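Local coordinates for protein nickel-dependent hydrogenase large subunit (Allochromatium vinosum, PDB 3MYR) that forms the large subunit of a heterodimeric [NiFe] hydrogenase, holds the nickel-iron active centre and catalyses the oxidation of molecular hydrogen with transfer of electrons to an acceptor, at residues A75-L80 and L90-M95; L133-S136 and K142-P145; P145-D150 and Y191-A196; G481-E484 and A489-H492. All coordinates share one frame; numbering follows the deposited sequence.

Overall arrangement
Contacts 1 and 4 lie side by side, and contact 4 reaches the catalytic centre. Their centres are 11 Å apart, and Ala-75 of contact 1 packs on the backbone of Gly-481 and His-492 in contact 4. Contact 4 carries Leu-490, whose side chain lies about 4 Å from the nickel-iron cofactor. Contacts 2 and 3 form a second group. Their centres are 10 Å apart, they share Pro-145, and a salt bridge from Lys-142 to Glu-193 joins them. This group is remote from the first: the centres of contacts 2 and 4 are 41 Å apart, on opposite sides of the chain's centre. Contacts 1 and 3 approach no closer than about 16 Å between nearest atoms.

Contact 1: residues A75-L80 and L90-M95; sequences AVEDAL and LIRNLM
Glu-77 and Arg-92 both start with CG beside the backbone N and anti to the carbonyl carbon. Beyond CG each chain runs out extended. The two side chains therefore reach each other from opposite directions and bridge helices whose nearest CA atoms, those of Glu-77 and Arg-92, are 13.8 Å apart. The flat ends meet edge to edge. Carboxylate and guanidinium planes differ by only 11°, so the pair is nearly coplanar. Arg-92 grips end-on with its two terminal nitrogens. Arg-92 NH1 donates to Glu-77 OE1 at 2.8 Å, and Arg-92 NH2 donates to Glu-77 OE2 at 2.6 Å. Both bonds are close to straight, with N-H...O angles of 174° and 166°. Each oxygen uses its syn lone pair, on the side of the other oxygen. This double attachment fixes the rotation of both groups.

The salt bridge is buried, and further bonds serve its polar atoms. Glu-77 OE2 also accepts from the backbone N of Gly-220, while Arg-92 NH2 also donates to the carbonyl of Gly-221. The ion pair thus ties the segment around Gly-220 to both helices. The opposite charges and these extra bonds probably offset the cost of burying the pair. Elsewhere, helix 67-80 packs on strand 488-497 through Ala-75 and Val-76, and helix 86-112 on helix 426-456 through Ile-91 and Leu-94. The geometry is that of a bidentate, end-on carboxylate-guanidinium salt bridge linking two consecutive helices in the large-subunit fold of [NiFe] hydrogenases.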
# COMPACT_ATOMS: atom_id res chain seq x y z
N ALA B 75 4.12 9.42 -16.35
CA ALA B 75 3.64 8.88 -17.64
C ALA B 75 3.18 10.04 -18.49
O ALA B 75 3.51 10.10 -19.71
CB ALA B 75 2.44 7.86 -17.42
N VAL B 76 2.40 10.93 -17.88
CA VAL B 76 1.96 12.15 -18.56
C VAL B 76 3.12 13.09 -18.99
O VAL B 76 3.17 13.54 -20.15
CB VAL B 76 0.87 12.94 -17.81
CG1 VAL B 76 0.38 14.11 -18.73
CG2 VAL B 76 -0.35 11.99 -17.45
N GLU B 77 4.07 13.31 -18.08
CA GLU B 77 5.26 14.07 -18.37
C GLU B 77 6.06 13.39 -19.51
O GLU B 77 6.55 14.08 -20.41
CB GLU B 77 6.10 14.18 -17.10
CG GLU B 77 5.46 15.18 -16.06
CD GLU B 77 5.78 14.86 -14.61
OE1 GLU B 77 6.70 14.02 -14.34
OE2 GLU B 77 5.12 15.51 -13.75
N ASP B 78 6.11 12.06 -19.53
CA ASP B 78 6.81 11.36 -20.62
C ASP B 78 6.08 11.59 -21.94
O ASP B 78 6.72 11.88 -22.95
CB ASP B 78 6.95 9.85 -20.31
CG ASP B 78 7.83 9.13 -21.31
OD1 ASP B 78 9.03 9.45 -21.32
OD2 ASP B 78 7.37 8.27 -22.13
N ALA B 79 4.75 11.43 -21.95
CA ALA B 79 3.97 11.55 -23.18
C ALA B 79 4.12 12.93 -23.82
O ALA B 79 4.16 13.07 -25.08
CB ALA B 79 2.48 11.26 -22.88
N LEU B 80 4.23 13.93 -22.96
CA LEU B 80 4.09 15.34 -23.31
C LEU B 80 5.45 16.03 -23.34
O LEU B 80 5.56 17.19 -23.82
CB LEU B 80 3.25 16.00 -22.26
CG LEU B 80 1.76 16.10 -22.55
CD1 LEU B 80 1.13 15.42 -23.81
CD2 LEU B 80 0.83 16.40 -21.43
N LEU B 90 13.63 16.86 -6.53
CA LEU B 90 14.16 16.58 -5.18
C LEU B 90 13.05 16.26 -4.21
O LEU B 90 13.18 15.35 -3.35
CB LEU B 90 14.92 17.77 -4.63
CG LEU B 90 16.42 17.88 -4.99
CD1 LEU B 90 17.18 16.72 -5.54
CD2 LEU B 90 16.88 19.18 -5.39
N ILE B 91 11.99 17.05 -4.26
CA ILE B 91 10.85 16.76 -3.40
C ILE B 91 10.24 15.37 -3.71
O ILE B 91 9.97 14.62 -2.78
CB ILE B 91 9.81 17.88 -3.40
CG1 ILE B 91 10.43 19.09 -2.66
CG2 ILE B 91 8.42 17.36 -2.71
CD1 ILE B 91 9.66 20.50 -2.94
N ARG B 92 10.12 15.01 -5.00
CA ARG B 92 9.61 13.72 -5.31
C ARG B 92 10.54 12.61 -4.78
O ARG B 92 10.05 11.65 -4.24
CB ARG B 92 9.35 13.51 -6.80
CG ARG B 92 8.02 14.17 -7.30
CD ARG B 92 7.92 14.03 -8.89
NE ARG B 92 6.75 14.70 -9.44
CZ ARG B 92 6.44 14.69 -10.74
NH1 ARG B 92 7.17 13.93 -11.60
NH2 ARG B 92 5.38 15.38 -11.15
N ASN B 93 11.85 12.75 -4.94
CA ASN B 93 12.78 11.77 -4.41
C ASN B 93 12.60 11.61 -2.91
O ASN B 93 12.61 10.49 -2.39
CB ASN B 93 14.26 12.15 -4.66
CG ASN B 93 14.71 11.94 -6.09
OD1 ASN B 93 15.86 12.34 -6.46
ND2 ASN B 93 13.86 11.37 -6.93
N LEU B 94 12.58 12.74 -2.19
CA LEU B 94 12.39 12.70 -0.75
C LEU B 94 11.09 11.97 -0.33
O LEU B 94 11.08 11.13 0.60
CB LEU B 94 12.37 14.13 -0.21
CG LEU B 94 13.75 14.81 -0.12
CD1 LEU B 94 13.60 16.36 0.02
CD2 LEU B 94 14.55 14.24 1.10
N MET B 95 10.00 12.24 -1.03
CA MET B 95 8.71 11.59 -0.72
C MET B 95 8.81 10.11 -1.05
O MET B 95 8.27 9.27 -0.34
CB MET B 95 7.59 12.26 -1.52
CG MET B 95 7.31 13.69 -1.06
SD MET B 95 5.98 14.50 -2.03
CE MET B 95 6.17 13.92 -3.72

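Contact 2: residues L133-S136 and K142-P145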
# COMPACT_ATOMS: atom_id res chain seq x y z
N LEU B 133 20.05 -8.89 25.60
CA LEU B 133 20.10 -9.23 24.23
C LEU B 133 19.89 -7.97 23.40
O LEU B 133 20.67 -7.71 22.45
CB LEU B 133 18.94 -10.15 23.93
CG LEU B 133 18.93 -11.07 22.71
CD1 LEU B 133 17.59 -11.26 22.00
CD2 LEU B 133 20.33 -11.37 21.82
N ALA B 134 18.84 -7.21 23.70
CA ALA B 134 18.60 -5.97 22.90
C ALA B 134 19.81 -5.10 22.91
O ALA B 134 20.17 -4.51 21.89
CB ALA B 134 17.47 -5.21 23.46
N GLN B 135 20.48 -5.02 24.07
CA GLN B 135 21.60 -4.12 24.21
C GLN B 135 22.86 -4.69 23.54
O GLN B 135 23.74 -3.92 23.19
CB GLN B 135 21.84 -3.82 25.70
CG GLN B 135 20.72 -2.87 26.21
CD GLN B 135 20.77 -2.59 27.76
OE1 GLN B 135 19.90 -1.89 28.31
NE2 GLN B 135 21.80 -3.10 28.42
N SER B 136 22.93 -6.02 23.34
CA SER B 136 24.14 -6.61 22.74
C SER B 136 24.05 -6.36 21.23
O SER B 136 25.06 -6.46 20.52
CB SER B 136 24.21 -8.12 22.98
OG SER B 136 23.20 -8.73 22.17
N LYS B 142 15.54 2.29 24.07
CA LYS B 142 14.41 1.77 24.85
C LYS B 142 14.61 0.27 25.09
O LYS B 142 14.20 -0.56 24.27
CB LYS B 142 13.09 2.04 24.16
CG LYS B 142 12.74 3.51 24.01
CD LYS B 142 11.36 3.64 23.33
CE LYS B 142 10.34 4.50 24.00
NZ LYS B 142 9.00 3.76 24.04
N SER B 143 15.32 -0.07 26.17
CA SER B 143 15.81 -1.44 26.35
C SER B 143 15.83 -1.83 27.81
O SER B 143 16.48 -2.84 28.20
CB SER B 143 17.26 -1.51 25.84
OG SER B 143 18.12 -0.71 26.68
N SER B 144 15.25 -1.02 28.68
CA SER B 144 15.42 -1.30 30.11
C SER B 144 14.64 -2.57 30.42
O SER B 144 13.69 -2.91 29.72
CB SER B 144 14.95 -0.14 30.99
OG SER B 144 13.53 -0.19 31.04
N PRO B 145 15.05 -3.32 31.47
CA PRO B 145 14.33 -4.51 31.91
C PRO B 145 12.93 -4.17 32.33
O PRO B 145 12.00 -4.90 31.98
CB PRO B 145 15.19 -5.06 33.08
CG PRO B 145 16.57 -4.54 32.74
CD PRO B 145 16.36 -3.17 32.10
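Ser-143 meets Gln-135 and Ala-134 where the chain returns after helix 127-137. Along the returning segment, Lys-142 comes first, and its side chain starts away from the helix. Ser-143 follows and makes the contact. Its OG lies between the backbone N and the carbonyl carbon (chi1 66°), which turns the hydroxyl to the end of the Gln-135 side chain. Ser-143 OG donates to Gln-135 OE1 at 2.7 Å. The donor sits in the carbonyl plane, on a lone pair, at a C=O...donor angle of 116°. Gln-135 passes alongside, with its CG 3.4 Å from Ser-143 OG. On the same residue, Ser-143 CB rests 4.4 Å from Ala-134 CB, and the backbone O is hydrogen-bonded to Ser-131 OG of the same helix. Replacing the serine by an alanine would probably leave Gln-135 OE1 without this donor and its amide freer to turn. Ser-144 is the N-cap of helix 145-160, and its OG accepts from the backbone N of Tyr-147. Pro-145 then opens that helix and packs on Arg-128 and Ser-131. Between the two segments the contact is one neutral hydrogen bond and a small apolar touch, with no charge paired.

Contact 3: residues P145-D150 and Y191-A196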
# COMPACT_ATOMS: atom_id res chain seq x y z
N PRO B 145 15.05 -3.32 31.47
CA PRO B 145 14.33 -4.51 31.91
C PRO B 145 12.93 -4.17 32.33
O PRO B 145 12.00 -4.90 31.98
CB PRO B 145 15.19 -5.06 33.08
CG PRO B 145 16.57 -4.54 32.74
CD PRO B 145 16.36 -3.17 32.10
N GLY B 146 12.74 -3.07 33.07
CA GLY B 146 11.37 -2.68 33.46
C GLY B 146 10.47 -2.41 32.24
O GLY B 146 9.28 -2.74 32.22
N TYR B 147 11.02 -1.85 31.16
CA TYR B 147 10.24 -1.63 29.96
C TYR B 147 9.78 -2.97 29.28
O TYR B 147 8.60 -3.14 28.85
CB TYR B 147 11.12 -0.84 29.00
CG TYR B 147 10.65 -0.87 27.58
CD1 TYR B 147 9.53 -0.12 27.14
CD2 TYR B 147 11.37 -1.60 26.62
CE1 TYR B 147 9.14 -0.10 25.75
CE2 TYR B 147 10.99 -1.60 25.27
CZ TYR B 147 9.88 -0.87 24.85
OH TYR B 147 9.59 -0.91 23.50
N PHE B 148 10.73 -3.91 29.14
CA PHE B 148 10.40 -5.25 28.71
C PHE B 148 9.41 -5.99 29.62
O PHE B 148 8.47 -6.62 29.11
CB PHE B 148 11.67 -6.10 28.44
CG PHE B 148 12.39 -5.65 27.23
CD1 PHE B 148 13.71 -5.16 27.32
CD2 PHE B 148 11.73 -5.61 25.99
CE1 PHE B 148 14.40 -4.73 26.16
CE2 PHE B 148 12.42 -5.16 24.81
CZ PHE B 148 13.74 -4.74 24.90
N ALA B 149 9.55 -5.83 30.92
CA ALA B 149 8.64 -6.46 31.89
C ALA B 149 7.26 -5.81 31.73
O ALA B 149 6.26 -6.49 31.75
CB ALA B 149 9.15 -6.27 33.39
N ASP B 150 7.21 -4.48 31.56
CA ASP B 150 5.90 -3.78 31.37
C ASP B 150 5.27 -4.13 30.04
O ASP B 150 4.09 -4.38 29.96
CB ASP B 150 6.00 -2.26 31.60
CG ASP B 150 6.40 -1.89 33.15
OD1 ASP B 150 6.71 -0.69 33.49
OD2 ASP B 150 6.47 -2.83 34.02
N TYR B 191 7.83 -4.22 17.47
CA TYR B 191 6.55 -4.16 16.74
C TYR B 191 5.73 -2.95 17.23
O TYR B 191 5.16 -2.18 16.44
CB TYR B 191 5.81 -5.48 16.95
CG TYR B 191 4.41 -5.64 16.34
CD1 TYR B 191 4.19 -6.54 15.28
CD2 TYR B 191 3.31 -5.01 16.90
CE1 TYR B 191 2.89 -6.78 14.75
CE2 TYR B 191 2.02 -5.19 16.36
CZ TYR B 191 1.80 -6.11 15.32
OH TYR B 191 0.51 -6.31 14.82
N LEU B 192 5.67 -2.79 18.54
CA LEU B 192 4.86 -1.70 19.11
C LEU B 192 5.56 -0.34 18.90
O LEU B 192 4.89 0.66 18.64
CB LEU B 192 4.64 -1.94 20.60
CG LEU B 192 3.65 -3.08 20.92
CD1 LEU B 192 3.75 -3.42 22.36
CD2 LEU B 192 2.19 -2.74 20.57
N GLU B 193 6.89 -0.29 19.06
CA GLU B 193 7.58 0.96 18.77
C GLU B 193 7.42 1.34 17.28
O GLU B 193 7.31 2.51 16.95
CB GLU B 193 9.08 0.88 19.09
CG GLU B 193 9.40 0.52 20.51
CD GLU B 193 8.95 1.67 21.48
OE1 GLU B 193 8.94 2.85 21.03
OE2 GLU B 193 8.55 1.37 22.65
N ALA B 194 7.43 0.35 16.38
CA ALA B 194 7.28 0.64 14.96
C ALA B 194 5.92 1.26 14.66
O ALA B 194 5.85 2.10 13.76
CB ALA B 194 7.52 -0.65 14.06
N LEU B 195 4.85 0.89 15.42
CA LEU B 195 3.59 1.55 15.15
C LEU B 195 3.66 3.03 15.54
O LEU B 195 3.08 3.85 14.86
CB LEU B 195 2.39 0.92 15.91
CG LEU B 195 2.00 -0.46 15.50
CD1 LEU B 195 1.13 -1.06 16.65
CD2 LEU B 195 1.24 -0.32 14.16
N ALA B 196 4.27 3.37 16.69
CA ALA B 196 4.37 4.80 17.09
C ALA B 196 5.30 5.55 16.09
O ALA B 196 5.05 6.68 15.70
CB ALA B 196 4.92 4.93 18.50
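Two helices of the large-subunit fold, 145-160 and 181-201, are joined here by a tyrosine-carboxylate hydrogen bond between Tyr-147 and Glu-193. Tyr-147 OH donates to Glu-193 OE2 at 2.6 Å. The oxygen lies at the edge of the phenol ring, near its plane. On the glutamate, the hydroxyl comes from the anti side, 21° out of the carboxylate plane, and ring and carboxylate planes are 54° apart. Tyr-147 reaches across with CG anti to its backbone nitrogen (chi1 163°). Glu-193 bends at chi2, which turns its carboxylate so that OE2 meets the hydroxyl; its CG lies 3.3 Å from Tyr-147 OH.

The CA atoms of Tyr-147 and Glu-193 are 11.8 Å apart, so the two long side chains do the reaching. Tyr-147 also packs on Ala-189 of helix 181-201. Helix 127-137 lies against the first helix through Phe-148, which touches Thr-130 and Ala-134. One face of the Phe-148 ring lies under Tyr-147 CD2, 4.0 Å above its plane and over its centre. A phenylalanine here in place of the tyrosine would probably leave Glu-193 OE2 without its phenol donor and the carboxylate freer to turn.

Glu-193 OE2 has a second partner, Lys-142, in a salt bridge. The lysine probably stabilises the negative charge of the carboxylate that accepts from the phenol. On the 191-196 segment, Leu-192 and Leu-195 pack on Glu-30 of the small subunit.

Contact 4: residues G481-E484 and A489-H492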
# COMPACT_ATOMS: atom_id res chain seq x y z
N GLY B 481 5.33 6.02 -17.61
CA GLY B 481 5.84 6.51 -16.32
C GLY B 481 6.40 5.32 -15.57
O GLY B 481 5.69 4.32 -15.39
N ILE B 482 7.69 5.35 -15.27
CA ILE B 482 8.31 4.24 -14.56
C ILE B 482 8.67 4.65 -13.15
O ILE B 482 8.80 5.84 -12.82
CB ILE B 482 9.57 3.64 -15.30
CG1 ILE B 482 10.63 4.69 -15.52
CG2 ILE B 482 9.22 3.13 -16.63
CD1 ILE B 482 11.65 4.90 -14.27
N MET B 483 8.78 3.66 -12.29
CA MET B 483 9.15 3.94 -10.91
C MET B 483 9.63 2.62 -10.31
O MET B 483 9.24 1.55 -10.79
CB MET B 483 7.94 4.45 -10.17
CG MET B 483 7.97 3.99 -8.74
SD MET B 483 7.12 5.19 -7.84
CE MET B 483 8.18 5.38 -6.41
N GLU B 484 10.50 2.68 -9.30
CA GLU B 484 10.81 1.49 -8.51
C GLU B 484 9.99 1.69 -7.25
O GLU B 484 10.32 2.55 -6.44
CB GLU B 484 12.32 1.43 -8.17
CG GLU B 484 13.24 0.79 -9.30
CD GLU B 484 12.95 -0.72 -9.63
OE1 GLU B 484 12.51 -1.53 -8.73
OE2 GLU B 484 13.19 -1.10 -10.80
N ALA B 489 9.39 -2.97 -9.80
CA ALA B 489 9.29 -2.12 -10.97
C ALA B 489 7.83 -1.87 -11.33
O ALA B 489 7.12 -2.84 -11.56
CB ALA B 489 9.96 -2.84 -12.17
N LEU B 490 7.45 -0.61 -11.54
CA LEU B 490 6.07 -0.22 -11.73
C LEU B 490 6.11 0.62 -12.98
O LEU B 490 7.00 1.48 -13.10
CB LEU B 490 5.58 0.70 -10.56
CG LEU B 490 4.30 1.54 -10.79
CD1 LEU B 490 3.09 0.61 -10.92
CD2 LEU B 490 4.00 2.47 -9.56
N GLY B 491 5.16 0.41 -13.90
CA GLY B 491 5.06 1.25 -15.08
C GLY B 491 3.58 1.55 -15.36
O GLY B 491 2.72 0.65 -15.16
N HIS B 492 3.29 2.78 -15.85
CA HIS B 492 1.98 3.14 -16.32
C HIS B 492 2.19 3.53 -17.77
O HIS B 492 2.97 4.45 -18.04
CB HIS B 492 1.43 4.34 -15.58
CG HIS B 492 1.02 4.05 -14.16
ND1 HIS B 492 0.24 4.90 -13.43
CD2 HIS B 492 1.23 2.97 -13.37
CE1 HIS B 492 0.01 4.39 -12.23
NE2 HIS B 492 0.57 3.19 -12.19
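Met-483 and Leu-490 are paired across a beta hairpin made by strands 476-485 and 488-497, the first two strands of a three-stranded antiparallel sheet. They form a hydrogen-bonded pair on the same face as His-492. Their side chains meet lightly, Met-483 CG lying 4.3 Å from Leu-490 CD2. The Leu-490 side chain touches His-68 and Ala-71, and it helps line the nickel-iron pocket. Met-483 leads away from Leu-490 and packs on Val-67 and Arg-74.

On this face, His-492 lies beside the pocket, with NE2 hydrogen-bonded to His-68 ND1 and ND1 to Tyr-504 OH. Its side chain is about 8 Å from the magnesium ion. His-492 is thus a second-shell neighbour of the pocket, through its bond to the pocket residue His-68.

The opposite face carries Ile-482, Glu-484 and Ala-489. Glu-484 bends at chi2 (-63°) and curls back over its partner, placing OE2 3.9 Å from Ala-489 CB. Its charge is met by Arg-393 in a salt bridge, and its OE2 accepts from the backbone N of Gly-285. Ile-482 stands opposite Gly-491 in a non-hydrogen-bonded pair, and its side chain turns off towards Tyr-284, Phe-298 and Leu-318.

The axes of the two short strand segments run antiparallel, at 163°. Met-483 and Leu-490 exchange two backbone hydrogen bonds, and Gly-481 and His-492 exchange two more. Between these pairs, Gly-491 CA makes a CA-H...O contact with Gly-481 O at 3.1 Å.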